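Local structure of eukaryotic translation initiation factor 2D (Homo sapiens, 5W2F) at residues Q148-S153 with V168-N173; N173-L178 with Q194-A199. The protein delivers tRNA to the P-site of the eukaryotic ribosome independently of GTP, this chain being its C-terminal part with SWIB/MDM2 and SUI1 domains. All coordinates share one frame; numbering follows the deposited sequence.

In the fold
Both contacts lie around the mixed sheet of the SUI1 domain, with centres about 12 Å apart. N173 belongs to both. Contact 1 is a surface contact: the end of helix 139-150 and the link to strand 154-158 meet strand 166-171. It joins a backbone hydrogen bond to a small apolar patch. Contact 2 is partly buried. There the start of helix 175-185 meets the turn after strand 193-194, and the pairing is apolar. The two contacts touch where C150 and A152 pack on Q174 and where C150 and R149 pack on H177. One formic acid, probably from the crystallisation liquor, bridges R149 of contact 1 and H177 of contact 2.

Contact 1: Q148-S153 with V168-N173; sequences QRCQAS and VQIQGN. With FMT (formic acid), chain C; FMT (formic acid), chain D.
S153 and Q171 are joined by a backbone hydrogen bond. Q171 N donates to S153 O at 2.9 Å, with an N-H...O angle of 169°. The same oxygen also receives a CA-H...O contact from I170, whose CA lies 3.4 Å from S153 O. Beside these polar atoms, S153 CB and Q171 CG meet at 3.9 Å. A water weakly bridges S153 O and Q171 OE1.

A152 points its methyl group at the strand. Its CB lies 3.4 Å from Q171 O and 4.0 Å from I170 CG2. C150 adds a looser touch, with SG 4.2 Å from I170 CG2. CG2 of I170 is anti to the backbone N and beside I170's own carbonyl carbon, and from there it meets both.

Q151 leaves the helix with positive phi. The chain then extends through A152 to S153. R149 does not touch the strand segment; its NE and NH1 donate to O2 and O1 of one formic acid at the guanidinium edge. H177 shares this molecule, and W180 makes a cation-pi contact with R149.

I170 also packs on L146 of helix 139-150 and on T127 and V129 of strand 124-130. Q169 pairs with T155, and the S153-Q171 bond continues this antiparallel pairing just before edge strand 154-158. The contact thus ties the end of helix 139-150 to strand 166-171 of the mixed sheet.

Contact 2: N173-L178 with Q194-A199; sequences NQVHHL and QGLEKA. With FMT (formic acid), chain C; FMT (formic acid), chain D.
The contact belongs to the SUI1 domain, where the first turn of helix 175-185 meets the short 3-10 turn that follows edge strand 193-194. V175 is the main side chain. Its CG1 reaches the turn and lies 3.7 Å from A199 CB and 3.5 Å from G195 O. It also meets L196 CD2 at 4.0 Å. CG1 is anti to the backbone N (chi1 -179°), which directs this branch at the turn.

L196 answers with its CD2 methyl. This atom lies 3.8 Å from V175 O, so it packs against the helix backbone as well as the valine. A199 lies alongside the start of the helix. Its CB comes 3.9 Å from H176 N and 4.3 Å from H176 CB. All these contacts between the segments are van der Waals contacts.

The turn is held by its own backbone. K198 N donates to G195 O, and A199 N donates to L196 O. G195, with phi 110°, takes a conformation in which a CB would be jammed against the carbonyl O of Q194. On the helix side Q174 is the N-cap residue, and L178 N donates to Q174 O. The Q174 side chain reaches back to Q171 O through NE2.

Two formic acids bind beyond the apolar patch. H177 ND1 donates to O2 of one at 2.6 Å, at the edge of the imidazole ring; it is the same molecule that R149 holds. N173 ND2 donates to O1 of the other. K125 NZ is bonded to the same molecule as N173.

V175 packs on L117 and L196 on I115, both of strand 113-121, and L178 packs on I115 and V129. This is a helix and a C-terminal turn packed on a beta sheet, as in the two-layer alpha-beta fold of SUI1 domains.

Contact 1: Q148-S153 with V168-N173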
ATOM      1  N   GLN A 148     -28.043   9.915   1.724  1.00 29.83           N
ATOM      2  CA  GLN A 148     -29.154   9.328   2.481  1.00 34.66           C
ATOM      3  C   GLN A 148     -28.889   9.296   3.983  1.00 33.14           C
ATOM      4  O   GLN A 148     -29.734   9.737   4.754  1.00 36.83           O
ATOM      5  CB  GLN A 148     -29.445   7.907   1.986  1.00 37.00           C
ATOM      6  CG  GLN A 148     -30.652   7.220   2.628  1.00 44.37           C
ATOM      7  CD  GLN A 148     -31.977   7.874   2.265  1.00 52.62           C
ATOM      8  OE1 GLN A 148     -32.743   8.289   3.143  1.00 65.11           O
ATOM      9  NE2 GLN A 148     -32.253   7.971   0.969  1.00 60.45           N
ATOM     10  N   ARG A 149     -27.717   8.791   4.388  1.00 32.20           N
ATOM     11  CA  ARG A 149     -27.375   8.618   5.812  1.00 31.23           C
ATOM     12  C   ARG A 149     -27.320   9.960   6.528  1.00 32.00           C
ATOM     13  O   ARG A 149     -27.824  10.090   7.651  1.00 36.37           O
ATOM     14  CB  ARG A 149     -26.028   7.899   5.976  1.00 32.22           C
ATOM     15  CG  ARG A 149     -25.660   7.463   7.399  1.00 35.78           C
ATOM     16  CD  ARG A 149     -26.473   6.248   7.836  1.00 41.48           C
ATOM     17  NE  ARG A 149     -26.018   5.686   9.113  1.00 40.13           N
ATOM     18  CZ  ARG A 149     -26.396   4.503   9.599  1.00 42.57           C
ATOM     19  NH1 ARG A 149     -25.915   4.096  10.767  1.00 43.35           N
ATOM     20  NH2 ARG A 149     -27.250   3.710   8.934  1.00 44.57           N
ATOM     21  N   CYS A 150     -26.705  10.948   5.874  1.00 30.31           N
ATOM     22  CA  CYS A 150     -26.497  12.261   6.471  1.00 28.77           C
ATOM     23  C   CYS A 150     -27.669  13.224   6.300  1.00 31.03           C
ATOM     24  O   CYS A 150     -27.721  14.238   6.993  1.00 33.06           O
ATOM     25  CB  CYS A 150     -25.262  12.917   5.877  1.00 26.97           C
ATOM     26  SG  CYS A 150     -23.743  11.954   6.026  1.00 26.66           S
ATOM     27  N   GLN A 151     -28.571  12.938   5.363  1.00 32.73           N
ATOM     28  CA  GLN A 151     -29.636  13.877   4.966  1.00 33.56           C
ATOM     29  C   GLN A 151     -29.037  15.234   4.591  1.00 31.70           C
ATOM     30  O   GLN A 151     -29.458  16.292   5.073  1.00 35.76           O
ATOM     31  CB  GLN A 151     -30.717  13.990   6.057  1.00 38.65           C
ATOM     32  CG  GLN A 151     -31.438  12.673   6.326  1.00 46.23           C
ATOM     33  CD  GLN A 151     -32.227  12.156   5.129  1.00 56.63           C
ATOM     34  OE1 GLN A 151     -32.817  12.932   4.375  1.00 62.85           O
ATOM     35  NE2 GLN A 151     -32.247  10.833   4.953  1.00 62.53           N
ATOM     36  N   ALA A 152     -28.012  15.163   3.745  1.00 29.92           N
ATOM     37  CA  ALA A 152     -27.252  16.323   3.333  1.00 29.02           C
ATOM     38  C   ALA A 152     -26.692  16.078   1.945  1.00 28.68           C
ATOM     39  O   ALA A 152     -26.351  14.947   1.585  1.00 31.48           O
ATOM     40  CB  ALA A 152     -26.114  16.575   4.306  1.00 28.72           C
ATOM     41  N   SER A 153     -26.593  17.151   1.176  1.00 28.83           N
ATOM     42  CA  SER A 153     -26.103  17.096  -0.178  1.00 28.41           C
ATOM     43  C   SER A 153     -24.657  16.595  -0.241  1.00 26.03           C
ATOM     44  O   SER A 153     -23.799  17.025   0.528  1.00 25.43           O
ATOM     45  CB  SER A 153     -26.157  18.478  -0.797  1.00 33.92           C
ATOM     46  OG  SER A 153     -25.770  18.415  -2.152  1.00 38.11           O
ATOM     47  N   VAL A 168     -15.104  13.002  -2.022  1.00 18.74           N
ATOM     48  CA  VAL A 168     -16.496  13.234  -1.717  1.00 19.04           C
ATOM     49  C   VAL A 168     -16.593  14.428  -0.784  1.00 19.93           C
ATOM     50  O   VAL A 168     -15.875  14.503   0.205  1.00 19.87           O
ATOM     51  CB  VAL A 168     -17.129  12.004  -1.064  1.00 20.85           C
ATOM     52  CG1 VAL A 168     -18.570  12.256  -0.651  1.00 22.20           C
ATOM     53  CG2 VAL A 168     -17.017  10.800  -1.987  1.00 20.36           C
ATOM     54  N   GLN A 169     -17.502  15.343  -1.098  1.00 20.28           N
ATOM     55  CA  GLN A 169     -17.858  16.425  -0.203  1.00 19.66           C
ATOM     56  C   GLN A 169     -19.280  16.239   0.264  1.00 19.63           C
ATOM     57  O   GLN A 169     -20.174  15.960  -0.557  1.00 22.36           O
ATOM     58  CB  GLN A 169     -17.683  17.742  -0.913  1.00 22.40           C
ATOM     59  CG  GLN A 169     -16.233  18.063  -1.177  1.00 32.08           C
ATOM     60  CD  GLN A 169     -16.038  19.488  -1.669  1.00 39.61           C
ATOM     61  OE1 GLN A 169     -16.901  20.034  -2.373  1.00 53.73           O
ATOM     62  NE2 GLN A 169     -14.902  20.100  -1.311  1.00 33.98           N
ATOM     63  N   ILE A 170     -19.497  16.430   1.557  1.00 18.53           N
ATOM     64  CA  ILE A 170     -20.836  16.372   2.118  1.00 19.30           C
ATOM     65  C   ILE A 170     -21.099  17.685   2.859  1.00 20.93           C
ATOM     66  O   ILE A 170     -20.261  18.131   3.623  1.00 19.77           O
ATOM     67  CB  ILE A 170     -21.034  15.197   3.102  1.00 20.67           C
ATOM     68  CG1 ILE A 170     -20.428  13.891   2.560  1.00 20.63           C
ATOM     69  CG2 ILE A 170     -22.521  15.046   3.429  1.00 22.34           C
ATOM     70  CD1 ILE A 170     -19.005  13.632   3.074  1.00 22.00           C
ATOM     71  N   GLN A 171     -22.257  18.300   2.610  1.00 21.14           N
ATOM     72  CA  GLN A 171     -22.605  19.510   3.350  1.00 22.46           C
ATOM     73  C   GLN A 171     -22.712  19.189   4.847  1.00 21.07           C
ATOM     74  O   GLN A 171     -23.223  18.137   5.242  1.00 22.33           O
ATOM     75  CB  GLN A 171     -23.923  20.078   2.828  1.00 24.70           C
ATOM     76  CG  GLN A 171     -23.824  20.677   1.445  1.00 31.30           C
ATOM     77  CD  GLN A 171     -22.859  21.850   1.346  1.00 37.17           C
ATOM     78  OE1 GLN A 171     -22.048  21.922   0.416  1.00 52.49           O
ATOM     79  NE2 GLN A 171     -22.948  22.775   2.294  1.00 50.93           N
ATOM     80  N   GLY A 172     -22.184  20.094   5.663  1.00 20.33           N
ATOM     81  CA  GLY A 172     -22.268  19.979   7.098  1.00 20.22           C
ATOM     82  C   GLY A 172     -21.145  19.149   7.706  1.00 19.51           C
ATOM     83  O   GLY A 172     -20.178  18.797   7.036  1.00 21.01           O
ATOM     84  N   ASN A 173     -21.300  18.870   8.997  1.00 19.66           N
ATOM     85  CA  ASN A 173     -20.314  18.155   9.799  1.00 18.28           C
ATOM     86  C   ASN A 173     -20.752  16.717   9.926  1.00 19.01           C
ATOM     87  O   ASN A 173     -21.645  16.387  10.718  1.00 21.33           O
ATOM     88  CB  ASN A 173     -20.177  18.828  11.147  1.00 18.70           C
ATOM     89  CG  ASN A 173     -19.101  18.202  12.013  1.00 18.94           C
ATOM     90  OD1 ASN A 173     -18.700  17.054  11.788  1.00 20.30           O
ATOM     91  ND2 ASN A 173     -18.641  18.946  13.023  1.00 19.34           N
TER
HETATM   92  C   FMT C 602     -23.931   6.858  12.012  1.00 36.69           C
HETATM   93  O1  FMT C 602     -24.277   5.784  12.492  1.00 44.65           O
HETATM   94  O2  FMT C 602     -24.213   7.079  10.734  1.00 33.44           O
HETATM   95  C   FMT D 603     -20.773  22.451  13.601  1.00 33.91           C
HETATM   96  O1  FMT D 603     -20.248  21.388  13.364  1.00 29.36           O
HETATM   97  O2  FMT D 603     -19.969  23.485  13.765  1.00 43.33           O
HETATM   98  O   HOH W   1     -21.738  19.039  -1.275  1.00 44.03           O

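Contact 2: N173-L178 with Q194-A199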
ATOM      1  N   ASN A 173     -21.300  18.870   8.997  1.00 19.66           N
ATOM      2  CA  ASN A 173     -20.314  18.155   9.799  1.00 18.28           C
ATOM      3  C   ASN A 173     -20.752  16.717   9.926  1.00 19.01           C
ATOM      4  O   ASN A 173     -21.645  16.387  10.718  1.00 21.33           O
ATOM      5  CB  ASN A 173     -20.177  18.828  11.147  1.00 18.70           C
ATOM      6  CG  ASN A 173     -19.101  18.202  12.013  1.00 18.94           C
ATOM      7  OD1 ASN A 173     -18.700  17.054  11.788  1.00 20.30           O
ATOM      8  ND2 ASN A 173     -18.641  18.946  13.023  1.00 19.34           N
ATOM      9  N   GLN A 174     -20.124  15.853   9.123  1.00 17.95           N
ATOM     10  CA  GLN A 174     -20.604  14.485   8.948  1.00 18.23           C
ATOM     11  C   GLN A 174     -19.579  13.440   9.324  1.00 18.61           C
ATOM     12  O   GLN A 174     -19.728  12.267   8.956  1.00 19.44           O
ATOM     13  CB  GLN A 174     -21.061  14.270   7.499  1.00 19.99           C
ATOM     14  CG  GLN A 174     -22.006  15.351   6.987  1.00 20.51           C
ATOM     15  CD  GLN A 174     -23.321  15.460   7.749  1.00 21.41           C
ATOM     16  OE1 GLN A 174     -23.685  14.598   8.560  1.00 22.81           O
ATOM     17  NE2 GLN A 174     -24.060  16.528   7.460  1.00 23.56           N
ATOM     18  N   VAL A 175     -18.542  13.852  10.061  1.00 17.59           N
ATOM     19  CA  VAL A 175     -17.417  12.957  10.349  1.00 18.27           C
ATOM     20  C   VAL A 175     -17.873  11.657  11.026  1.00 18.63           C
ATOM     21  O   VAL A 175     -17.396  10.566  10.684  1.00 19.53           O
ATOM     22  CB  VAL A 175     -16.352  13.667  11.187  1.00 18.12           C
ATOM     23  CG1 VAL A 175     -15.166  12.748  11.474  1.00 18.53           C
ATOM     24  CG2 VAL A 175     -15.889  14.963  10.535  1.00 19.25           C
ATOM     25  N   HIS A 176     -18.805  11.775  11.962  1.00 17.91           N
ATOM     26  CA  HIS A 176     -19.329  10.598  12.664  1.00 20.29           C
ATOM     27  C   HIS A 176     -19.984   9.585  11.741  1.00 21.63           C
ATOM     28  O   HIS A 176     -19.874   8.382  11.957  1.00 22.02           O
ATOM     29  CB  HIS A 176     -20.259  11.013  13.800  1.00 21.11           C
ATOM     30  CG  HIS A 176     -21.416  11.860  13.372  1.00 21.39           C
ATOM     31  ND1 HIS A 176     -21.257  13.155  12.917  1.00 21.95           N
ATOM     32  CD2 HIS A 176     -22.751  11.606  13.337  1.00 23.81           C
ATOM     33  CE1 HIS A 176     -22.445  13.657  12.615  1.00 24.10           C
ATOM     34  NE2 HIS A 176     -23.371  12.746  12.887  1.00 25.79           N
ATOM     35  N   HIS A 177     -20.617  10.057  10.679  1.00 20.09           N
ATOM     36  CA  HIS A 177     -21.203   9.149   9.703  1.00 20.69           C
ATOM     37  C   HIS A 177     -20.138   8.416   8.888  1.00 20.49           C
ATOM     38  O   HIS A 177     -20.349   7.263   8.490  1.00 21.38           O
ATOM     39  CB  HIS A 177     -22.162   9.896   8.782  1.00 21.06           C
ATOM     40  CG  HIS A 177     -23.372  10.425   9.483  1.00 23.25           C
ATOM     41  ND1 HIS A 177     -24.265   9.618  10.160  1.00 24.91           N
ATOM     42  CD2 HIS A 177     -23.835  11.691   9.608  1.00 24.46           C
ATOM     43  CE1 HIS A 177     -25.230  10.370  10.665  1.00 25.13           C
ATOM     44  NE2 HIS A 177     -25.003  11.628  10.328  1.00 27.56           N
ATOM     45  N   LEU A 178     -19.016   9.079   8.618  1.00 19.18           N
ATOM     46  CA  LEU A 178     -17.891   8.381   7.986  1.00 19.24           C
ATOM     47  C   LEU A 178     -17.303   7.324   8.910  1.00 18.95           C
ATOM     48  O   LEU A 178     -16.842   6.289   8.439  1.00 20.16           O
ATOM     49  CB  LEU A 178     -16.778   9.332   7.541  1.00 19.48           C
ATOM     50  CG  LEU A 178     -16.944   9.993   6.189  1.00 21.34           C
ATOM     51  CD1 LEU A 178     -16.937   8.945   5.080  1.00 19.87           C
ATOM     52  CD2 LEU A 178     -18.187  10.864   6.122  1.00 22.71           C
ATOM     53  N   GLN A 194      -7.707   8.987   8.929  1.00 16.91           N
ATOM     54  CA  GLN A 194      -7.372  10.245   9.619  1.00 18.53           C
ATOM     55  C   GLN A 194      -8.559  11.164   9.622  1.00 16.29           C
ATOM     56  O   GLN A 194      -9.229  11.306   8.615  1.00 19.69           O
ATOM     57  CB  GLN A 194      -6.164  10.935   8.939  1.00 19.67           C
ATOM     58  CG  GLN A 194      -4.897  10.119   9.158  1.00 20.49           C
ATOM     59  CD  GLN A 194      -3.633  10.775   8.624  1.00 23.52           C
ATOM     60  OE1 GLN A 194      -2.576  10.637   9.237  1.00 32.34           O
ATOM     61  NE2 GLN A 194      -3.727  11.486   7.492  1.00 19.56           N
ATOM     62  N   GLY A 195      -8.782  11.785  10.758  1.00 17.33           N
ATOM     63  CA  GLY A 195      -9.807  12.816  10.929  1.00 16.94           C
ATOM     64  C   GLY A 195     -10.999  12.417  11.781  1.00 16.69           C
ATOM     65  O   GLY A 195     -11.790  13.297  12.170  1.00 17.83           O
ATOM     66  N   LEU A 196     -11.129  11.134  12.114  1.00 16.78           N
ATOM     67  CA  LEU A 196     -12.280  10.721  12.914  1.00 17.39           C
ATOM     68  C   LEU A 196     -12.248  11.329  14.296  1.00 18.71           C
ATOM     69  O   LEU A 196     -13.311  11.495  14.940  1.00 19.96           O
ATOM     70  CB  LEU A 196     -12.391   9.204  13.018  1.00 18.04           C
ATOM     71  CG  LEU A 196     -12.688   8.497  11.709  1.00 18.81           C
ATOM     72  CD1 LEU A 196     -12.538   7.002  11.886  1.00 23.26           C
ATOM     73  CD2 LEU A 196     -14.076   8.873  11.202  1.00 21.94           C
ATOM     74  N   GLU A 197     -11.045  11.663  14.767  1.00 17.75           N
ATOM     75  CA  GLU A 197     -10.886  12.337  16.054  1.00 17.80           C
ATOM     76  C   GLU A 197     -11.501  13.746  16.119  1.00 17.19           C
ATOM     77  O   GLU A 197     -11.638  14.316  17.208  1.00 19.25           O
ATOM     78  CB  GLU A 197      -9.405  12.427  16.419  1.00 18.47           C
ATOM     79  CG  GLU A 197      -8.557  13.401  15.591  1.00 20.19           C
ATOM     80  CD  GLU A 197      -8.155  12.908  14.194  1.00 20.71           C
ATOM     81  OE1 GLU A 197      -8.461  11.761  13.783  1.00 19.41           O
ATOM     82  OE2 GLU A 197      -7.471  13.681  13.494  1.00 23.66           O
ATOM     83  N   LYS A 198     -11.896  14.300  14.963  1.00 17.62           N
ATOM     84  CA  LYS A 198     -12.505  15.612  14.904  1.00 19.15           C
ATOM     85  C   LYS A 198     -14.021  15.520  14.861  1.00 19.80           C
ATOM     86  O   LYS A 198     -14.688  16.548  14.701  1.00 22.25           O
ATOM     87  CB  LYS A 198     -12.017  16.430  13.699  1.00 22.32           C
ATOM     88  CG  LYS A 198     -10.545  16.414  13.365  1.00 26.59           C
ATOM     89  CD  LYS A 198      -9.706  17.093  14.395  1.00 26.11           C
ATOM     90  CE  LYS A 198      -8.244  17.087  13.954  1.00 29.04           C
ATOM     91  NZ  LYS A 198      -7.344  17.595  15.007  1.00 32.20           N
ATOM     92  N   ALA A 199     -14.587  14.313  14.976  1.00 18.54           N
ATOM     93  CA  ALA A 199     -16.040  14.171  14.945  1.00 19.52           C
ATOM     94  C   ALA A 199     -16.718  14.848  16.119  1.00 19.95           C
ATOM     95  O   ALA A 199     -16.128  14.993  17.197  1.00 21.03           O
ATOM     96  CB  ALA A 199     -16.443  12.706  14.944  1.00 21.89           C
TER
HETATM   97  C   FMT C 602     -23.931   6.858  12.012  1.00 36.69           C
HETATM   98  O1  FMT C 602     -24.277   5.784  12.492  1.00 44.65           O
HETATM   99  O2  FMT C 602     -24.213   7.079  10.734  1.00 33.44           O
HETATM  100  C   FMT D 603     -20.773  22.451  13.601  1.00 33.91           C
HETATM  101  O1  FMT D 603     -20.248  21.388  13.364  1.00 29.36           O
HETATM  102  O2  FMT D 603     -19.969  23.485  13.765  1.00 43.33           O